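Local coordinates for oxaloacetate acetyl hydrolase (Cryphonectria parasitica, PDB 3M0K), which is a TIM-barrel protein of the phosphoenolpyruvate phosphomutase family, here holding an oxalate ion and a manganese ion, at residues V194-G199 against P217-S222; L122-L127 against A167-L172. All blocks are in the same frame, centred on the assembly; numbering follows the deposited sequence.

Following the chain from the N terminus, contact 2 comes first: strand 119-122 runs into a loop, and after helix 142-158 the chain returns as strand 164-169, so that 122-127 meets 167-172. Helix 177-190 then leads to strand 194-197, where contact 1 opens; helix 203-213 fills most of the shorter excursion before 217-222 closes it. The two closures therefore follow in series, neither nesting nor crossing. They join through the barrel sheet, since strands 164-169 and 194-197 are neighbours and Leu196 N lies 2.8 Å from Ala167 O, probably hydrogen-bonded. Together they link four successive barrel strands, and both reach the oxalate ion, contact 2 through a hydrogen bond.

Contact 1 of 2, residues V194-G199 against P217-S222; sequences VGLLEG and PLLLNS. With OXL (oxalate ion), chain B.
Gly195 is clasped through both its backbone polar atoms: its N donates to Pro217 O (3.0 Å) and its O accepts from Leu219 N (2.8 Å). Around this single bridge packing is close. Val194, with CG1 anti to the backbone N (chi1 -177°), lays that methyl against Pro217 O at 3.4 Å, while Leu218 CD2 reaches back to Gly195 CA. On the barrel's inner side, Leu196 CD2 meets Leu219 CD2 at 3.9 Å. Strands 194-197 and 219-222 are consecutive, joined through helix 203-213 in a beta-alpha-beta unit of the TIM barrel, and their axes splay by 36°. Beyond the bridge direct backbone pairing gives way to water: one molecule accepts from Leu197 N and donates to Leu219 O, and a second links Leu197 O with Asn221 N. Farther along, the direct polar contact is between side chains. Glu198, bent at chi2 (57°), brings OE1 to Asn221 ND2 at 2.8 Å; the syn lone pair takes the N-H nearly in the amide plane, although carboxylate and amide are steeply turned against each other. Ser247 OG is hydrogen-bonded to Asn221 OD1, and the oxalate ion lies beside this amide, its O4 3.4 Å from Asn221 ND2.

Contact 2 of 2, residues L122-L127 against A167-L172; sequences LEDQIL and ARTDAL. With OXL (oxalate ion), chain B.
Arg168 runs alongside Glu123, the two side chains pointing the same way, and Glu123 OE1 sits over the centre of the guanidinium face, 3.4 Å from Arg168 NE. Lying well off the plane, this oxygen is held by electrostatic attraction and not by a hydrogen bond. The hydrogen bonds of the guanidinium are made round its rim. Arg168 NE donates to Asp170 OD2 and NH2 to Asp170 OD1, each at 2.9 Å and slightly tilted from the plane, a side-on, two-pronged grip that fixes the rotation of the guanidinium. At another edge Arg168 NH1 donates to O2 of the oxalate ion over 2.8 Å. The arginine chain, extended from CG to NE, thus carries its charge from the strand to the ligand, with Asp170 as the second-shell residue that orients it.

Asp170 has further partners. Lys137 forms a salt bridge to its OD1, while its backbone N donates almost straight (178°) to the syn lone pair of Asp124 OD1 at 2.8 Å. Asp124 takes Thr169 OG1 on its other oxygen, OD2, also at 2.8 Å and on the syn side but out of the carboxylate plane. A chi1 of 57° sets its CG between the backbone N and the carbonyl carbon, turning both oxygens to the turn at 169-170; Arg183 forms a salt bridge to Asp124 OD2. Thr169 OG1 in turn accepts from Ala171 N, an ST turn. The carboxylates of Asp124 and Asp170 come within 4.0 Å (OD1 to OD2), a proximity that Arg168, Lys137 and Arg183 would be expected to offset.

Earlier on the two strands, Arg168 N donates to Leu122 O (2.7 Å), pairing parallel strands 119-122 and 164-169. Ligand-binding groups at the C-terminal ends of the strands, such as Arg168, with the loops that follow, form the mouth where TIM-barrel sites lie, here the oxalate pocket.

Contact 1 of 2, residues V194-G199 against P217-S222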
ATOM      1  N   VAL A 194      11.042  -6.449 -28.100  1.00  8.82           N
ATOM      2  CA  VAL A 194       9.832  -6.615 -28.890  1.00 11.41           C
ATOM      3  C   VAL A 194       9.269  -5.233 -29.180  1.00 13.53           C
ATOM      4  O   VAL A 194       9.467  -4.304 -28.392  1.00 13.36           O
ATOM      5  CB  VAL A 194       8.761  -7.414 -28.103  1.00 11.54           C
ATOM      6  CG1 VAL A 194       7.524  -7.637 -28.961  1.00 13.57           C
ATOM      7  CG2 VAL A 194       9.325  -8.745 -27.624  1.00 12.57           C
ATOM      8  N   GLY A 195       8.577  -5.077 -30.306  1.00 13.08           N
ATOM      9  CA  GLY A 195       7.992  -3.794 -30.628  1.00 11.83           C
ATOM     10  C   GLY A 195       6.481  -3.848 -30.599  1.00 10.01           C
ATOM     11  O   GLY A 195       5.887  -4.887 -30.872  1.00 14.25           O
ATOM     12  N   LEU A 196       5.861  -2.732 -30.241  1.00 14.62           N
ATOM     13  CA  LEU A 196       4.407  -2.624 -30.252  1.00  9.50           C
ATOM     14  C   LEU A 196       4.011  -1.325 -30.923  1.00 13.25           C
ATOM     15  O   LEU A 196       4.195  -0.238 -30.372  1.00 17.12           O
ATOM     16  CB  LEU A 196       3.850  -2.682 -28.823  1.00 10.86           C
ATOM     17  CG  LEU A 196       2.408  -2.245 -28.557  1.00 14.47           C
ATOM     18  CD1 LEU A 196       1.397  -2.865 -29.529  1.00 19.87           C
ATOM     19  CD2 LEU A 196       2.068  -2.571 -27.104  1.00 16.79           C
ATOM     20  N   LEU A 197       3.479  -1.436 -32.133  1.00 14.26           N
ATOM     21  CA  LEU A 197       2.926  -0.278 -32.806  1.00 16.93           C
ATOM     22  C   LEU A 197       1.466  -0.262 -32.393  1.00 16.89           C
ATOM     23  O   LEU A 197       0.698  -1.143 -32.774  1.00 17.39           O
ATOM     24  CB  LEU A 197       3.074  -0.400 -34.327  1.00 16.36           C
ATOM     25  CG  LEU A 197       2.930   0.915 -35.112  1.00 17.94           C
ATOM     26  CD1 LEU A 197       3.428   0.794 -36.553  1.00 20.07           C
ATOM     27  CD2 LEU A 197       1.494   1.429 -35.085  1.00 19.51           C
ATOM     28  N   GLU A 198       1.110   0.710 -31.564  1.00 13.68           N
ATOM     29  CA  GLU A 198      -0.225   0.779 -30.989  1.00 14.09           C
ATOM     30  C   GLU A 198      -1.245   1.280 -32.007  1.00 21.77           C
ATOM     31  O   GLU A 198      -0.985   2.230 -32.750  1.00 21.69           O
ATOM     32  CB  GLU A 198      -0.228   1.691 -29.763  1.00 14.79           C
ATOM     33  CG  GLU A 198      -1.597   1.859 -29.131  1.00 23.89           C
ATOM     34  CD  GLU A 198      -2.217   0.533 -28.732  1.00 34.49           C
ATOM     35  OE1 GLU A 198      -1.494  -0.321 -28.173  1.00 34.34           O
ATOM     36  OE2 GLU A 198      -3.429   0.342 -28.979  1.00 42.60           O
ATOM     37  N   GLY A 199      -2.406   0.633 -32.045  1.00 24.97           N
ATOM     38  CA  GLY A 199      -3.532   1.132 -32.820  1.00 25.24           C
ATOM     39  C   GLY A 199      -3.399   1.144 -34.335  1.00 21.81           C
ATOM     40  O   GLY A 199      -3.575   2.185 -34.961  1.00 26.81           O
ATOM     41  N   PRO A 217      10.760  -9.294 -33.208  1.00 18.12           N
ATOM     42  CA  PRO A 217       9.365  -9.670 -32.919  1.00 15.27           C
ATOM     43  C   PRO A 217       8.480  -8.468 -32.625  1.00 14.94           C
ATOM     44  O   PRO A 217       8.927  -7.500 -32.005  1.00 16.45           O
ATOM     45  CB  PRO A 217       9.465 -10.537 -31.659  1.00 17.67           C
ATOM     46  CG  PRO A 217      10.935 -10.645 -31.319  1.00 19.82           C
ATOM     47  CD  PRO A 217      11.683  -9.615 -32.110  1.00 19.00           C
ATOM     48  N   LEU A 218       7.235  -8.530 -33.086  1.00 15.57           N
ATOM     49  CA  LEU A 218       6.239  -7.533 -32.718  1.00 13.18           C
ATOM     50  C   LEU A 218       5.138  -8.143 -31.858  1.00 11.39           C
ATOM     51  O   LEU A 218       4.889  -9.354 -31.873  1.00 15.37           O
ATOM     52  CB  LEU A 218       5.601  -6.895 -33.961  1.00 13.86           C
ATOM     53  CG  LEU A 218       6.484  -6.113 -34.936  1.00 21.96           C
ATOM     54  CD1 LEU A 218       5.623  -5.180 -35.755  1.00 19.27           C
ATOM     55  CD2 LEU A 218       7.550  -5.320 -34.193  1.00 21.75           C
ATOM     56  N   LEU A 219       4.464  -7.268 -31.132  1.00 16.13           N
ATOM     57  CA  LEU A 219       3.330  -7.636 -30.309  1.00 14.20           C
ATOM     58  C   LEU A 219       2.128  -6.840 -30.811  1.00 11.71           C
ATOM     59  O   LEU A 219       2.226  -5.635 -31.053  1.00 14.13           O
ATOM     60  CB  LEU A 219       3.654  -7.289 -28.852  1.00 11.52           C
ATOM     61  CG  LEU A 219       2.585  -7.461 -27.774  1.00  9.18           C
ATOM     62  CD1 LEU A 219       3.282  -7.509 -26.427  1.00 10.42           C
ATOM     63  CD2 LEU A 219       1.547  -6.347 -27.786  1.00 10.35           C
ATOM     64  N   LEU A 220       1.008  -7.532 -31.000  1.00 14.23           N
ATOM     65  CA  LEU A 220      -0.215  -6.926 -31.492  1.00 13.34           C
ATOM     66  C   LEU A 220      -1.118  -6.676 -30.290  1.00 13.84           C
ATOM     67  O   LEU A 220      -1.385  -7.594 -29.525  1.00 12.28           O
ATOM     68  CB  LEU A 220      -0.896  -7.881 -32.481  1.00 16.04           C
ATOM     69  CG  LEU A 220      -2.270  -7.458 -33.009  1.00 16.85           C
ATOM     70  CD1 LEU A 220      -2.184  -6.115 -33.721  1.00 16.47           C
ATOM     71  CD2 LEU A 220      -2.819  -8.537 -33.929  1.00 15.94           C
ATOM     72  N   ASN A 221      -1.545  -5.432 -30.098  1.00 11.77           N
ATOM     73  CA  ASN A 221      -2.481  -5.125 -29.016  1.00 12.64           C
ATOM     74  C   ASN A 221      -3.912  -5.057 -29.523  1.00 19.62           C
ATOM     75  O   ASN A 221      -4.309  -4.071 -30.148  1.00 21.13           O
ATOM     76  CB  ASN A 221      -2.125  -3.810 -28.331  1.00 14.94           C
ATOM     77  CG  ASN A 221      -3.176  -3.391 -27.310  1.00 25.62           C
ATOM     78  OD1 ASN A 221      -3.796  -4.239 -26.672  1.00 18.15           O
ATOM     79  ND2 ASN A 221      -3.410  -2.089 -27.185  1.00 30.62           N
ATOM     80  N   SER A 222      -4.681  -6.104 -29.253  1.00 17.56           N
ATOM     81  CA  SER A 222      -6.083  -6.155 -29.637  1.00 18.03           C
ATOM     82  C   SER A 222      -6.933  -5.482 -28.561  1.00 20.97           C
ATOM     83  O   SER A 222      -6.926  -5.909 -27.414  1.00 24.60           O
ATOM     84  CB  SER A 222      -6.507  -7.616 -29.810  1.00 23.21           C
ATOM     85  OG  SER A 222      -7.893  -7.729 -30.100  1.00 33.02           O
TER
HETATM   86  C1  OXL B 501      -3.964  -1.233 -21.504  0.67 14.81           C
HETATM   87  C2  OXL B 501      -3.041  -1.124 -22.712  0.67 19.03           C
HETATM   88  O1  OXL B 501      -3.841  -0.488 -20.593  0.67 11.42           O
HETATM   89  O2  OXL B 501      -2.210  -0.287 -22.739  0.67 17.69           O
HETATM   90  O3  OXL B 501      -4.960  -2.207 -21.487  0.67 14.83           O
HETATM   91  O4  OXL B 501      -3.182  -2.011 -23.785  0.67 21.56           O
HETATM   92  O   HOH W   1      -1.104  -3.130 -31.929  1.00 12.96           O
HETATM   93  O   HOH W   2       2.345  -3.883 -33.091  1.00 15.52           O

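Contact 2 of 2, residues L122-L127 against A167-L172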
ATOM      1  N   LEU A 122       6.582  -0.241 -22.642  1.00 12.59           N
ATOM      2  CA  LEU A 122       6.966   1.109 -22.273  1.00 12.22           C
ATOM      3  C   LEU A 122       6.719   1.981 -23.492  1.00 13.50           C
ATOM      4  O   LEU A 122       7.185   1.659 -24.589  1.00 10.82           O
ATOM      5  CB  LEU A 122       8.457   1.095 -21.913  1.00 10.86           C
ATOM      6  CG  LEU A 122       9.213   2.382 -21.631  1.00 12.13           C
ATOM      7  CD1 LEU A 122       8.470   3.211 -20.610  1.00 14.13           C
ATOM      8  CD2 LEU A 122      10.619   2.046 -21.143  1.00 12.62           C
ATOM      9  N   GLU A 123       5.988   3.081 -23.304  1.00 11.94           N
ATOM     10  CA  GLU A 123       5.486   3.864 -24.427  1.00 11.52           C
ATOM     11  C   GLU A 123       6.086   5.257 -24.513  1.00 12.06           C
ATOM     12  O   GLU A 123       6.796   5.711 -23.611  1.00 13.42           O
ATOM     13  CB  GLU A 123       3.955   3.946 -24.385  1.00 13.79           C
ATOM     14  CG  GLU A 123       3.431   4.740 -23.192  1.00 13.35           C
ATOM     15  CD  GLU A 123       1.992   4.389 -22.825  1.00 20.89           C
ATOM     16  OE1 GLU A 123       1.644   3.184 -22.813  1.00 15.74           O
ATOM     17  OE2 GLU A 123       1.214   5.325 -22.531  1.00 21.72           O
ATOM     18  N   ASP A 124       5.801   5.923 -25.625  1.00 13.68           N
ATOM     19  CA  ASP A 124       6.340   7.246 -25.884  1.00 18.69           C
ATOM     20  C   ASP A 124       5.327   8.374 -25.669  1.00 21.38           C
ATOM     21  O   ASP A 124       5.536   9.489 -26.122  1.00 17.01           O
ATOM     22  CB  ASP A 124       6.928   7.314 -27.294  1.00 12.55           C
ATOM     23  CG  ASP A 124       5.921   6.949 -28.362  1.00 14.93           C
ATOM     24  OD1 ASP A 124       4.809   6.504 -28.012  1.00 15.28           O
ATOM     25  OD2 ASP A 124       6.246   7.097 -29.559  1.00 16.15           O
ATOM     26  N   GLN A 125       4.234   8.091 -24.967  1.00 16.07           N
ATOM     27  CA  GLN A 125       3.279   9.143 -24.648  1.00 19.36           C
ATOM     28  C   GLN A 125       3.869  10.135 -23.659  1.00 17.02           C
ATOM     29  O   GLN A 125       4.766   9.795 -22.886  1.00 13.08           O
ATOM     30  CB  GLN A 125       1.993   8.553 -24.068  1.00 22.73           C
ATOM     31  CG  GLN A 125       1.213   7.721 -25.051  1.00 20.96           C
ATOM     32  CD  GLN A 125      -0.203   7.467 -24.586  1.00 26.29           C
ATOM     33  OE1 GLN A 125      -0.705   6.351 -24.677  1.00 31.49           O
ATOM     34  NE2 GLN A 125      -0.851   8.504 -24.068  1.00 25.94           N
ATOM     35  N   ILE A 126       3.363  11.364 -23.672  1.00 17.83           N
ATOM     36  CA  ILE A 126       3.755  12.323 -22.660  1.00 18.19           C
ATOM     37  C   ILE A 126       3.278  11.776 -21.324  1.00 25.45           C
ATOM     38  O   ILE A 126       2.319  11.003 -21.272  1.00 25.16           O
ATOM     39  CB  ILE A 126       3.170  13.720 -22.919  1.00 27.13           C
ATOM     40  CG1 ILE A 126       1.643  13.680 -22.877  1.00 31.44           C
ATOM     41  CG2 ILE A 126       3.642  14.250 -24.269  1.00 26.79           C
ATOM     42  CD1 ILE A 126       1.018  15.056 -22.871  1.00 33.83           C
ATOM     43  N   LEU A 127       3.965  12.146 -20.251  1.00 28.47           N
ATOM     44  CA  LEU A 127       3.672  11.583 -18.936  1.00 31.39           C
ATOM     45  C   LEU A 127       2.186  11.661 -18.590  1.00 29.35           C
ATOM     46  O   LEU A 127       1.617  10.718 -18.035  1.00 36.69           O
ATOM     47  CB  LEU A 127       4.528  12.251 -17.858  1.00 28.95           C
ATOM     48  CG  LEU A 127       6.025  11.955 -17.977  1.00 34.93           C
ATOM     49  CD1 LEU A 127       6.818  12.678 -16.898  1.00 34.58           C
ATOM     50  CD2 LEU A 127       6.278  10.452 -17.924  1.00 41.72           C
ATOM     51  N   ALA A 167       8.900  -2.228 -26.562  1.00 11.24           N
ATOM     52  CA  ALA A 167       8.879  -0.809 -26.862  1.00  8.21           C
ATOM     53  C   ALA A 167       7.588  -0.475 -27.582  1.00 11.40           C
ATOM     54  O   ALA A 167       7.350  -0.932 -28.701  1.00 12.20           O
ATOM     55  CB  ALA A 167      10.088  -0.421 -27.715  1.00  9.32           C
ATOM     56  N   ARG A 168       6.751   0.329 -26.941  1.00 12.71           N
ATOM     57  CA  ARG A 168       5.465   0.683 -27.527  1.00  8.27           C
ATOM     58  C   ARG A 168       5.517   2.084 -28.099  1.00 12.70           C
ATOM     59  O   ARG A 168       6.070   2.983 -27.488  1.00 14.41           O
ATOM     60  CB  ARG A 168       4.354   0.568 -26.483  1.00 11.28           C
ATOM     61  CG  ARG A 168       3.077   1.287 -26.882  1.00 13.57           C
ATOM     62  CD  ARG A 168       1.968   1.022 -25.878  1.00 12.99           C
ATOM     63  NE  ARG A 168       0.921   2.034 -25.973  1.00 21.70           N
ATOM     64  CZ  ARG A 168      -0.267   1.928 -25.386  1.00 24.42           C
ATOM     65  NH1 ARG A 168      -0.572   0.843 -24.680  1.00 15.62           N
ATOM     66  NH2 ARG A 168      -1.155   2.902 -25.514  1.00 18.68           N
ATOM     67  N   THR A 169       4.971   2.268 -29.295  1.00 16.56           N
ATOM     68  CA  THR A 169       4.835   3.614 -29.821  1.00 15.36           C
ATOM     69  C   THR A 169       3.381   3.942 -30.081  1.00 12.63           C
ATOM     70  O   THR A 169       2.657   3.164 -30.706  1.00 15.34           O
ATOM     71  CB  THR A 169       5.673   3.877 -31.097  1.00 14.53           C
ATOM     72  OG1 THR A 169       5.454   5.230 -31.513  1.00 17.74           O
ATOM     73  CG2 THR A 169       5.281   2.942 -32.232  1.00 14.92           C
ATOM     74  N   ASP A 170       2.977   5.101 -29.576  1.00 14.18           N
ATOM     75  CA  ASP A 170       1.650   5.662 -29.782  1.00 17.33           C
ATOM     76  C   ASP A 170       1.697   6.791 -30.804  1.00 19.90           C
ATOM     77  O   ASP A 170       0.808   7.647 -30.835  1.00 18.16           O
ATOM     78  CB  ASP A 170       1.132   6.199 -28.456  1.00 15.36           C
ATOM     79  CG  ASP A 170       0.718   5.093 -27.519  1.00 19.88           C
ATOM     80  OD1 ASP A 170      -0.342   4.492 -27.763  1.00 25.04           O
ATOM     81  OD2 ASP A 170       1.452   4.816 -26.548  1.00 20.91           O
ATOM     82  N   ALA A 171       2.734   6.790 -31.642  1.00 17.75           N
ATOM     83  CA  ALA A 171       2.985   7.924 -32.526  1.00 18.35           C
ATOM     84  C   ALA A 171       2.141   7.922 -33.796  1.00 25.35           C
ATOM     85  O   ALA A 171       2.084   8.933 -34.497  1.00 24.32           O
ATOM     86  CB  ALA A 171       4.460   7.990 -32.889  1.00 20.54           C
ATOM     87  N   LEU A 172       1.502   6.798 -34.101  1.00 18.73           N
ATOM     88  CA  LEU A 172       0.786   6.661 -35.369  1.00 19.91           C
ATOM     89  C   LEU A 172      -0.208   7.798 -35.545  1.00 30.04           C
ATOM     90  O   LEU A 172      -0.197   8.502 -36.557  1.00 33.08           O
ATOM     91  CB  LEU A 172       0.070   5.313 -35.444  1.00 17.56           C
ATOM     92  CG  LEU A 172      -0.661   4.981 -36.746  1.00 22.92           C
ATOM     93  CD1 LEU A 172       0.301   5.038 -37.930  1.00 27.56           C
ATOM     94  CD2 LEU A 172      -1.322   3.615 -36.654  1.00 26.60           C
TER
HETATM   95  C1  OXL B 501      -3.964  -1.233 -21.504  0.67 14.81           C
HETATM   96  C2  OXL B 501      -3.041  -1.124 -22.712  0.67 19.03           C
HETATM   97  O1  OXL B 501      -3.841  -0.488 -20.593  0.67 11.42           O
HETATM   98  O2  OXL B 501      -2.210  -0.287 -22.739  0.67 17.69           O
HETATM   99  O3  OXL B 501      -4.960  -2.207 -21.487  0.67 14.83           O
HETATM  100  O4  OXL B 501      -3.182  -2.011 -23.785  0.67 21.56           O